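Local coordinates for protein alginate lyase AlgAT5 (PDB 5ZQI) that probably cleaves alginate by beta-elimination, acting as a lyase of polysaccharide lyase family 7 built on a beta-sandwich fold, at residues 70-76 / 107-113; 119-125 / 236-242; 178-183 / 194-200. All coordinates share one frame; numbering follows the deposited sequence.

Interaction 1 of 3, residues 70-76 / 107-113; sequences TLPINDA and HCGGDTT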
loop_
_atom_site.group_PDB
_atom_site.type_symbol
_atom_site.label_atom_id
_atom_site.label_comp_id
_atom_site.label_asym_id
_atom_site.label_seq_id
_atom_site.Cartn_x
_atom_site.Cartn_y
_atom_site.Cartn_z
ATOM N N THR A 70 -2.349 3.064 -9.555
ATOM C CA THR A 70 -2.482 1.928 -10.465
ATOM C C THR A 70 -3.767 1.167 -10.152
ATOM O O THR A 70 -4.054 0.880 -8.982
ATOM C CB THR A 70 -1.291 0.989 -10.377
ATOM O OG1 THR A 70 -0.091 1.738 -10.647
ATOM C CG2 THR A 70 -1.448 -0.181 -11.379
ATOM N N LEU A 71 -4.548 0.856 -11.199
ATOM C CA LEU A 71 -5.827 0.176 -11.093
ATOM C C LEU A 71 -5.719 -1.319 -11.330
ATOM O O LEU A 71 -4.733 -1.824 -11.878
ATOM C CB LEU A 71 -6.794 0.753 -12.127
ATOM C CG LEU A 71 -7.255 2.198 -11.932
ATOM C CD1 LEU A 71 -7.989 2.709 -13.179
ATOM C CD2 LEU A 71 -8.108 2.371 -10.713
ATOM N N PRO A 72 -6.768 -2.077 -10.896
ATOM C CA PRO A 72 -6.805 -3.517 -11.200
ATOM C C PRO A 72 -7.550 -3.883 -12.482
ATOM O O PRO A 72 -7.896 -5.050 -12.726
ATOM C CB PRO A 72 -7.529 -4.103 -9.981
ATOM C CG PRO A 72 -8.510 -2.982 -9.630
ATOM C CD PRO A 72 -7.751 -1.687 -9.855
ATOM N N ILE A 73 -7.798 -2.869 -13.314
ATOM C CA ILE A 73 -8.536 -3.016 -14.567
ATOM C C ILE A 73 -7.815 -2.215 -15.641
ATOM O O ILE A 73 -6.822 -1.545 -15.371
ATOM C CB ILE A 73 -10.013 -2.562 -14.463
ATOM C CG1 ILE A 73 -10.046 -1.114 -14.004
ATOM C CG2 ILE A 73 -10.781 -3.490 -13.524
ATOM C CD1 ILE A 73 -11.442 -0.464 -14.147
ATOM N N ASN A 74 -8.337 -2.292 -16.880
ATOM C CA ASN A 74 -7.845 -1.469 -17.989
ATOM C C ASN A 74 -6.345 -1.643 -18.205
ATOM O O ASN A 74 -5.621 -0.674 -18.457
ATOM C CB ASN A 74 -8.199 -0.001 -17.765
ATOM C CG ASN A 74 -9.703 0.225 -17.619
ATOM O OD1 ASN A 74 -10.524 -0.564 -18.087
ATOM N ND2 ASN A 74 -10.058 1.293 -16.937
ATOM N N ASP A 75 -5.883 -2.889 -18.183
ATOM C CA ASP A 75 -4.466 -3.199 -18.369
ATOM C C ASP A 75 -3.609 -2.532 -17.296
ATOM O O ASP A 75 -2.510 -2.058 -17.558
ATOM C CB ASP A 75 -4.019 -2.818 -19.780
ATOM C CG ASP A 75 -4.785 -3.587 -20.846
ATOM O OD1 ASP A 75 -4.967 -4.820 -20.668
ATOM O OD2 ASP A 75 -5.222 -2.972 -21.849
ATOM N N ALA A 76 -4.099 -2.541 -16.052
ATOM C CA ALA A 76 -3.398 -1.918 -14.927
ATOM C C ALA A 76 -3.087 -0.447 -15.230
ATOM O O ALA A 76 -1.978 0.055 -15.020
ATOM C CB ALA A 76 -2.135 -2.715 -14.574
ATOM N N HIS A 107 -9.493 -7.215 -7.103
ATOM C CA HIS A 107 -10.019 -8.570 -7.220
ATOM C C HIS A 107 -9.020 -9.511 -7.878
ATOM O O HIS A 107 -8.173 -9.096 -8.661
ATOM C CB HIS A 107 -11.331 -8.565 -8.009
ATOM C CG HIS A 107 -11.209 -8.005 -9.394
ATOM N ND1 HIS A 107 -10.622 -6.783 -9.660
ATOM C CD2 HIS A 107 -11.583 -8.514 -10.591
ATOM C CE1 HIS A 107 -10.647 -6.568 -10.966
ATOM N NE2 HIS A 107 -11.236 -7.596 -11.549
ATOM N N CYS A 108 -9.160 -10.803 -7.565
ATOM C CA CYS A 108 -8.172 -11.799 -7.987
ATOM C C CYS A 108 -8.134 -11.977 -9.490
ATOM O O CYS A 108 -7.117 -12.432 -10.031
ATOM C CB CYS A 108 -8.447 -13.129 -7.273
ATOM S SG CYS A 108 -8.194 -13.055 -5.474
ATOM N N GLY A 109 -9.209 -11.639 -10.180
ATOM C CA GLY A 109 -9.243 -11.677 -11.622
ATOM C C GLY A 109 -8.758 -10.421 -12.297
ATOM O O GLY A 109 -8.799 -10.334 -13.527
ATOM N N GLY A 110 -8.242 -9.466 -11.536
ATOM C CA GLY A 110 -7.859 -8.196 -12.119
ATOM C C GLY A 110 -6.634 -8.272 -13.015
ATOM O O GLY A 110 -5.836 -9.206 -12.973
ATOM N N ASP A 111 -6.486 -7.230 -13.832
ATOM C CA ASP A 111 -5.289 -7.055 -14.641
ATOM C C ASP A 111 -4.104 -6.737 -13.743
ATOM O O ASP A 111 -4.259 -6.194 -12.639
ATOM C CB ASP A 111 -5.495 -5.944 -15.672
ATOM C CG ASP A 111 -6.566 -6.276 -16.676
ATOM O OD1 ASP A 111 -6.868 -7.473 -16.876
ATOM O OD2 ASP A 111 -7.103 -5.332 -17.291
ATOM N N THR A 112 -2.917 -7.113 -14.208
ATOM C CA THR A 112 -1.704 -6.954 -13.418
ATOM C C THR A 112 -0.670 -6.102 -14.145
ATOM O O THR A 112 -0.630 -6.039 -15.375
ATOM C CB THR A 112 -1.077 -8.311 -13.065
ATOM O OG1 THR A 112 -0.714 -9.027 -14.257
ATOM C CG2 THR A 112 -2.051 -9.168 -12.258
ATOM N N THR A 113 0.183 -5.449 -13.360
ATOM C CA THR A 113 1.290 -4.707 -13.929
ATOM C C THR A 113 2.328 -5.640 -14.549
ATOM O O THR A 113 2.430 -6.828 -14.213
ATOM C CB THR A 113 1.987 -3.860 -12.862
ATOM O OG1 THR A 113 2.440 -4.714 -11.800
ATOM C CG2 THR A 113 1.064 -2.850 -12.279
HETATM O O HOH W 1 -3.250 -4.234 -11.079
HETATM O O HOH W 2 -10.188 -4.354 -17.551
#

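Interaction 2 of 3, residues 119-125 / 236-242; sequences PRCELRE and YFKAGMY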
loop_
_atom_site.group_PDB
_atom_site.type_symbol
_atom_site.label_atom_id
_atom_site.label_comp_id
_atom_site.label_asym_id
_atom_site.label_seq_id
_atom_site.Cartn_x
_atom_site.Cartn_y
_atom_site.Cartn_z
ATOM N N PRO A 119 -2.827 -8.578 -8.781
ATOM C CA PRO A 119 -3.515 -7.305 -9.060
ATOM C C PRO A 119 -3.456 -6.335 -7.898
ATOM O O PRO A 119 -3.306 -6.714 -6.735
ATOM C CB PRO A 119 -4.951 -7.761 -9.302
ATOM C CG PRO A 119 -5.102 -8.982 -8.380
ATOM C CD PRO A 119 -3.762 -9.651 -8.377
ATOM N N ARG A 120 -3.604 -5.058 -8.237
ATOM C CA ARG A 120 -3.529 -4.023 -7.224
ATOM C C ARG A 120 -4.455 -2.862 -7.548
ATOM O O ARG A 120 -4.792 -2.602 -8.696
ATOM C CB ARG A 120 -2.096 -3.484 -7.065
ATOM C CG ARG A 120 -1.662 -2.559 -8.167
ATOM C CD ARG A 120 -0.180 -2.296 -8.112
ATOM N NE ARG A 120 0.610 -3.393 -8.646
ATOM C CZ ARG A 120 1.700 -3.916 -8.082
ATOM N NH1 ARG A 120 2.131 -3.499 -6.904
ATOM N NH2 ARG A 120 2.342 -4.858 -8.733
ATOM N N CYS A 121 -4.828 -2.143 -6.480
ATOM C CA CYS A 121 -5.366 -0.781 -6.558
ATOM C C CYS A 121 -4.525 0.010 -5.561
ATOM O O CYS A 121 -4.754 -0.078 -4.342
ATOM C CB CYS A 121 -6.834 -0.727 -6.239
ATOM S SG CYS A 121 -7.462 0.925 -6.628
ATOM N N GLU A 122 -3.483 0.687 -6.072
ATOM C CA GLU A 122 -2.372 1.079 -5.216
ATOM C C GLU A 122 -1.749 2.387 -5.652
ATOM O O GLU A 122 -1.529 2.612 -6.851
ATOM C CB GLU A 122 -1.297 -0.025 -5.226
ATOM C CG GLU A 122 -0.377 -0.022 -3.982
ATOM C CD GLU A 122 0.739 -1.061 -4.046
ATOM O OE1 GLU A 122 1.207 -1.397 -5.159
ATOM O OE2 GLU A 122 1.171 -1.572 -2.980
ATOM N N LEU A 123 -1.453 3.226 -4.655
ATOM C CA LEU A 123 -0.762 4.491 -4.869
ATOM C C LEU A 123 0.762 4.305 -4.862
ATOM O O LEU A 123 1.308 3.561 -4.059
ATOM C CB LEU A 123 -1.161 5.511 -3.786
ATOM C CG LEU A 123 -2.640 5.875 -3.697
ATOM C CD1 LEU A 123 -2.909 6.621 -2.381
ATOM C CD2 LEU A 123 -3.094 6.670 -4.855
ATOM N N ARG A 124 1.439 5.022 -5.763
ATOM C CA ARG A 124 2.890 5.028 -5.933
ATOM C C ARG A 124 3.397 6.449 -5.729
ATOM O O ARG A 124 2.869 7.391 -6.321
ATOM C CB ARG A 124 3.235 4.508 -7.319
ATOM C CG ARG A 124 4.709 4.236 -7.652
ATOM C CD ARG A 124 5.473 5.496 -8.051
ATOM N NE ARG A 124 6.700 5.102 -8.758
ATOM C CZ ARG A 124 7.919 5.541 -8.493
ATOM N NH1 ARG A 124 8.947 5.083 -9.212
ATOM N NH2 ARG A 124 8.118 6.464 -7.566
ATOM N N GLU A 125 4.405 6.602 -4.873
ATOM C CA GLU A 125 4.865 7.919 -4.466
ATOM C C GLU A 125 5.454 8.714 -5.620
ATOM O O GLU A 125 6.348 8.243 -6.311
ATOM C CB GLU A 125 5.939 7.747 -3.368
ATOM C CG GLU A 125 6.346 9.067 -2.730
ATOM C CD GLU A 125 7.594 9.020 -1.911
ATOM O OE1 GLU A 125 8.132 7.924 -1.672
ATOM O OE2 GLU A 125 8.025 10.104 -1.451
ATOM N N TYR A 236 10.913 4.215 -3.052
ATOM C CA TYR A 236 9.686 4.998 -3.011
ATOM C C TYR A 236 8.626 4.227 -2.234
ATOM O O TYR A 236 8.666 2.999 -2.110
ATOM C CB TYR A 236 9.197 5.338 -4.426
ATOM C CG TYR A 236 9.050 4.158 -5.372
ATOM C CD1 TYR A 236 10.142 3.683 -6.112
ATOM C CD2 TYR A 236 7.830 3.539 -5.552
ATOM C CE1 TYR A 236 10.007 2.619 -6.954
ATOM C CE2 TYR A 236 7.697 2.457 -6.403
ATOM C CZ TYR A 236 8.786 2.033 -7.117
ATOM O OH TYR A 236 8.656 0.972 -7.989
ATOM N N PHE A 237 7.674 4.981 -1.704
ATOM C CA PHE A 237 6.579 4.406 -0.931
ATOM C C PHE A 237 5.423 3.987 -1.833
ATOM O O PHE A 237 5.207 4.564 -2.916
ATOM C CB PHE A 237 6.055 5.406 0.121
ATOM C CG PHE A 237 7.009 5.658 1.275
ATOM C CD1 PHE A 237 7.415 4.627 2.109
ATOM C CD2 PHE A 237 7.447 6.941 1.547
ATOM C CE1 PHE A 237 8.294 4.860 3.161
ATOM C CE2 PHE A 237 8.312 7.187 2.619
ATOM C CZ PHE A 237 8.712 6.147 3.428
ATOM N N LYS A 238 4.651 3.007 -1.338
ATOM C CA LYS A 238 3.378 2.619 -1.929
ATOM C C LYS A 238 2.364 2.384 -0.828
ATOM O O LYS A 238 2.736 1.966 0.256
ATOM C CB LYS A 238 3.463 1.327 -2.771
ATOM C CG LYS A 238 4.606 1.330 -3.785
ATOM C CD LYS A 238 4.376 0.228 -4.815
ATOM C CE LYS A 238 3.448 0.822 -5.918
ATOM N NZ LYS A 238 2.951 -0.171 -6.894
ATOM N N ALA A 239 1.081 2.640 -1.117
ATOM C CA ALA A 239 0.013 2.386 -0.154
ATOM C C ALA A 239 -1.265 2.098 -0.928
ATOM O O ALA A 239 -1.500 2.664 -2.002
ATOM C CB ALA A 239 -0.196 3.585 0.776
ATOM N N GLY A 240 -2.108 1.254 -0.354
ATOM C CA GLY A 240 -3.359 0.876 -0.967
ATOM C C GLY A 240 -3.593 -0.600 -0.771
ATOM O O GLY A 240 -3.346 -1.134 0.325
ATOM N N MET A 241 -4.037 -1.271 -1.835
ATOM C CA MET A 241 -4.330 -2.704 -1.785
ATOM C C MET A 241 -3.608 -3.454 -2.888
ATOM O O MET A 241 -3.830 -3.192 -4.073
ATOM C CB MET A 241 -5.857 -2.929 -1.889
ATOM C CG MET A 241 -6.303 -4.389 -2.020
ATOM S SD MET A 241 -5.599 -5.501 -0.768
ATOM C CE MET A 241 -6.181 -4.716 0.742
ATOM N N TYR A 242 -2.759 -4.399 -2.494
ATOM C CA TYR A 242 -1.990 -5.266 -3.402
ATOM C C TYR A 242 -2.361 -6.694 -3.037
ATOM O O TYR A 242 -1.880 -7.239 -2.034
ATOM C CB TYR A 242 -0.504 -4.974 -3.264
ATOM C CG TYR A 242 0.433 -5.672 -4.213
ATOM C CD1 TYR A 242 -0.005 -6.201 -5.426
ATOM C CD2 TYR A 242 1.773 -5.785 -3.895
ATOM C CE1 TYR A 242 0.881 -6.814 -6.305
ATOM C CE2 TYR A 242 2.641 -6.396 -4.751
ATOM C CZ TYR A 242 2.195 -6.895 -5.944
ATOM O OH TYR A 242 3.095 -7.528 -6.812
HETATM O O HOH W 3 0.996 1.932 -8.045
#

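Interaction 3 of 3, residues 178-183 / 194-200; sequences LEGNHL and DLDTDYE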
loop_
_atom_site.group_PDB
_atom_site.type_symbol
_atom_site.label_atom_id
_atom_site.label_comp_id
_atom_site.label_asym_id
_atom_site.label_seq_id
_atom_site.Cartn_x
_atom_site.Cartn_y
_atom_site.Cartn_z
ATOM N N LEU A 178 -0.708 -8.953 5.424
ATOM C CA LEU A 178 -1.674 -9.683 6.241
ATOM C C LEU A 178 -1.935 -11.031 5.586
ATOM O O LEU A 178 -2.287 -11.088 4.407
ATOM C CB LEU A 178 -2.973 -8.911 6.400
ATOM C CG LEU A 178 -3.974 -9.604 7.327
ATOM C CD1 LEU A 178 -3.581 -9.598 8.786
ATOM C CD2 LEU A 178 -5.362 -8.953 7.132
ATOM N N GLU A 179 -1.773 -12.105 6.353
ATOM C CA GLU A 179 -2.111 -13.465 5.938
ATOM C C GLU A 179 -3.092 -13.947 7.008
ATOM O O GLU A 179 -2.682 -14.259 8.125
ATOM C CB GLU A 179 -0.876 -14.356 5.846
ATOM C CG GLU A 179 0.133 -13.844 4.845
ATOM C CD GLU A 179 1.316 -14.727 4.647
ATOM O OE1 GLU A 179 1.589 -15.628 5.476
ATOM O OE2 GLU A 179 2.034 -14.502 3.649
ATOM N N GLY A 180 -4.366 -13.987 6.690
ATOM C CA GLY A 180 -5.367 -14.352 7.690
ATOM C C GLY A 180 -5.397 -13.354 8.837
ATOM O O GLY A 180 -5.623 -12.153 8.628
ATOM N N ASN A 181 -5.157 -13.827 10.070
ATOM C CA ASN A 181 -5.074 -12.963 11.240
ATOM C C ASN A 181 -3.647 -12.542 11.595
ATOM O O ASN A 181 -3.442 -11.921 12.644
ATOM C CB ASN A 181 -5.721 -13.667 12.454
ATOM C CG ASN A 181 -7.158 -14.054 12.213
ATOM O OD1 ASN A 181 -7.501 -15.241 12.167
ATOM N ND2 ASN A 181 -8.028 -13.058 12.092
ATOM N N HIS A 182 -2.682 -12.813 10.718
ATOM C CA HIS A 182 -1.257 -12.587 10.955
ATOM C C HIS A 182 -0.762 -11.391 10.137
ATOM O O HIS A 182 -0.584 -11.473 8.913
ATOM C CB HIS A 182 -0.479 -13.858 10.607
ATOM C CG HIS A 182 0.986 -13.761 10.871
ATOM N ND1 HIS A 182 1.902 -14.615 10.293
ATOM C CD2 HIS A 182 1.686 -12.954 11.701
ATOM C CE1 HIS A 182 3.105 -14.328 10.758
ATOM N NE2 HIS A 182 3.003 -13.318 11.600
ATOM N N LEU A 183 -0.518 -10.269 10.830
ATOM C CA LEU A 183 -0.032 -9.027 10.238
ATOM C C LEU A 183 1.448 -8.891 10.568
ATOM O O LEU A 183 1.819 -8.924 11.739
ATOM C CB LEU A 183 -0.838 -7.864 10.803
ATOM C CG LEU A 183 -0.545 -6.515 10.195
ATOM C CD1 LEU A 183 -1.039 -6.380 8.757
ATOM C CD2 LEU A 183 -1.138 -5.346 11.006
ATOM N N ASP A 194 6.759 -9.611 13.403
ATOM C CA ASP A 194 5.326 -9.541 13.618
ATOM C C ASP A 194 4.885 -8.128 13.968
ATOM O O ASP A 194 5.556 -7.418 14.720
ATOM C CB ASP A 194 4.940 -10.486 14.761
ATOM C CG ASP A 194 4.959 -11.948 14.362
ATOM O OD1 ASP A 194 5.096 -12.246 13.150
ATOM O OD2 ASP A 194 4.850 -12.794 15.269
ATOM N N LEU A 195 3.740 -7.725 13.426
ATOM C CA LEU A 195 3.030 -6.561 13.927
ATOM C C LEU A 195 1.869 -6.959 14.837
ATOM O O LEU A 195 1.679 -6.345 15.879
ATOM C CB LEU A 195 2.517 -5.697 12.761
ATOM C CG LEU A 195 3.572 -5.234 11.752
ATOM C CD1 LEU A 195 2.913 -4.379 10.663
ATOM C CD2 LEU A 195 4.697 -4.436 12.431
ATOM N N ASP A 196 1.106 -7.987 14.470
ATOM C CA ASP A 196 -0.091 -8.377 15.202
ATOM C C ASP A 196 -0.393 -9.818 14.825
ATOM O O ASP A 196 -0.677 -10.096 13.659
ATOM C CB ASP A 196 -1.273 -7.457 14.845
ATOM C CG ASP A 196 -2.439 -7.580 15.793
ATOM O OD1 ASP A 196 -2.560 -8.618 16.482
ATOM O OD2 ASP A 196 -3.265 -6.625 15.848
ATOM N N THR A 197 -0.378 -10.724 15.793
ATOM C CA THR A 197 -0.710 -12.116 15.522
ATOM C C THR A 197 -2.190 -12.429 15.741
ATOM O O THR A 197 -2.604 -13.589 15.589
ATOM C CB THR A 197 0.127 -13.065 16.396
ATOM O OG1 THR A 197 -0.031 -12.727 17.779
ATOM C CG2 THR A 197 1.601 -12.991 16.014
ATOM N N ASP A 198 -3.009 -11.415 16.028
ATOM C CA ASP A 198 -4.427 -11.589 16.310
ATOM C C ASP A 198 -5.212 -10.462 15.641
ATOM O O ASP A 198 -6.020 -9.782 16.268
ATOM C CB ASP A 198 -4.662 -11.630 17.818
ATOM C CG ASP A 198 -6.128 -11.878 18.201
ATOM O OD1 ASP A 198 -6.785 -12.803 17.653
ATOM O OD2 ASP A 198 -6.617 -11.150 19.102
ATOM N N TYR A 199 -4.969 -10.226 14.354
ATOM C CA TYR A 199 -5.602 -9.123 13.652
ATOM C C TYR A 199 -6.975 -9.543 13.140
ATOM O O TYR A 199 -7.094 -10.487 12.347
ATOM C CB TYR A 199 -4.761 -8.613 12.473
ATOM C CG TYR A 199 -5.434 -7.447 11.785
ATOM C CD1 TYR A 199 -5.335 -6.173 12.310
ATOM C CD2 TYR A 199 -6.188 -7.626 10.639
ATOM C CE1 TYR A 199 -5.968 -5.110 11.723
ATOM C CE2 TYR A 199 -6.840 -6.565 10.052
ATOM C CZ TYR A 199 -6.754 -5.314 10.619
ATOM O OH TYR A 199 -7.428 -4.255 10.055
ATOM N N GLU A 200 -8.009 -8.832 13.583
ATOM C CA GLU A 200 -9.373 -9.071 13.133
ATOM C C GLU A 200 -9.768 -8.048 12.074
ATOM O O GLU A 200 -9.557 -6.852 12.254
ATOM C CB GLU A 200 -10.350 -9.012 14.307
ATOM C CG GLU A 200 -10.108 -10.023 15.394
ATOM C CD GLU A 200 -11.120 -9.892 16.521
ATOM O OE1 GLU A 200 -12.228 -9.365 16.257
ATOM O OE2 GLU A 200 -10.806 -10.309 17.662
HETATM O O HOH W 4 -7.739 -10.893 9.564
#

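Interaction 1 of 3, residues 70-76 / 107-113
D111 reaches across to the backbone of 72-75 and holds together two loops at one end of the beta-sandwich, one following strand 67-70 and the other following strand 102-107. Its CG is turned anti to the carbonyl carbon (chi1 -64°), which swings the carboxylate under the tight bend at N74 and D75. There OD2 of D111 accepts from D75 N at 2.9 Å, on its anti side and 28° out of the carboxylate plane. A water bridges D111 OD2 to N74 N, while the side chain of N74 turns to E77. The carboxylate planes of D75 and D111 are turned only 18° from parallel, with D75 OD1 4.0 Å from D111 OD2, a like-charged approach that the D75 N-H and the water probably ease. D111 N also donates to P72 O at 2.8 Å, from above the carbonyl plane. Just before it, G110 closes a type I turn from H107; a side chain on G110 would collide with P72 O. The H107 ring folds back over this turn, G110 N lying over one face, toward the rim. At its edge CE1 meets I73 CG2 at 4.0 Å. Farther along the chain, A76 CB packs against the T112 backbone and the methyl of T113; T113 OG1 bonds to R120. The T113 methyl completes the contact, its CG2 lying 3.8 Å from CG2 of T70.

Interaction 2 of 3, residues 119-125 / 236-242
R120 lies on Y242, E122 meets K238 and R124 lies on Y236 across two antiparallel strands; the sequences RCELR and YFKAGMY resemble conserved motifs of family 7 lyases, consistent with a place in the substrate cleft. Backbone bonds join C121 to M241 and L123 to A239 in both directions. At the ladder's end, E125 N donates to F237 O, but the return bond uses a side chain: F237 N reaches the anti lone pair of E125 OE1 at 3.0 Å, while OE2 bonds to H268. G240, at a corner of the chain, has backbone angles that would jam a side chain against the preceding carbonyl, and a CB there would strike C121 O. The ionic network centres on E122 OE1, which takes K238 NZ at 2.7 Å and R120 NH1 at 2.9 Å from opposite faces of the carboxylate plane. A water links K238 NZ to E122 O. Two cation-pi stacks use the same face. The R124 guanidinium lies almost flat on Y236, centres 3.5 Å apart and planes at 9°, with its NH2 held by E125 O; R120, itself part of the network, covers Y242 less evenly, planes at 25°. The opposite face, carrying C121, L123, A239 and M241, turns inward, L123 touching L264 and M241 touching N259 of strand 256-269 in the other sheet. Strand 67-70 lines the far edge of 120-127, and strand 160-167 that of 236-243.

Interaction 3 of 3, residues 178-183 / 194-200
H182 and N181 each extend a side chain to the loop that follows strand 190-194. NE2 of H182 donates to D194 OD1 at 2.8 Å, nearly straight at 172°. The acceptor lies in the imidazole plane, yet NE2 lies above the carboxylate plane, and the two planes are 88° apart. With CG anti to the backbone N (chi1 -177°), the ring is carried back across to D194, the two side chains crossing at about a right angle. N181 grips Y199 twice: ND2 of its side chain donates to Y199 O at 2.7 Å, in the amide plane, and its main-chain O accepts from Y199 N at 2.9 Å. A water joins Y199 O to G180 O. Between the H182 and N181 side-chain bonds lies a classic beta bulge, in which L195 N (2.8 Å) and D196 N (3.0 Å) both donate to L183 O, while L183 N returns a bond to D196 O. Beneath, both methyls of L178 rest against Y199 CD2, with CD1 at 3.8 Å, and L183 packs on L195.

The second shell fixes these groups. A type II' turn from E179 to H182, with G180 at positive phi, sets the positions of N181 and H182 at its end. An Asx turn, D198 N to D196 OD1 at 2.9 Å, shapes the opposing loop, and D196 OD2 bonds to Y220. Y199 OH is held by T203 and I151, and F184 meets the H182 ring and touches D194. With an alanine here instead of H182 the NE2 donor is gone, and the D194 carboxylate is likely to be freer to turn. NE2 donates in this pair, and the neighbouring carboxylate would probably polarise the imidazole and may raise its tendency to be protonated.

From the N terminus, interaction 1 comes first: 107-113 returns to 70-76, closing a loop that includes strands 78-79, 93-95 and 102-107. Interaction 2 follows in series, and its much longer loop, from 119-125 to 236-242, encloses interaction 3, where 194-200 folds back on 178-183 around a short hairpin. Interactions 1 and 2 touch directly, T70 N lying 2.9 Å from E122 O, so the loops at the sandwich end join the central strands. Interaction 3 lies about 20 Å from interaction 2, centre to centre, without touching it; both reach the same ten-stranded sheet, which strand 160-167 carries from 236-243 to 172-179.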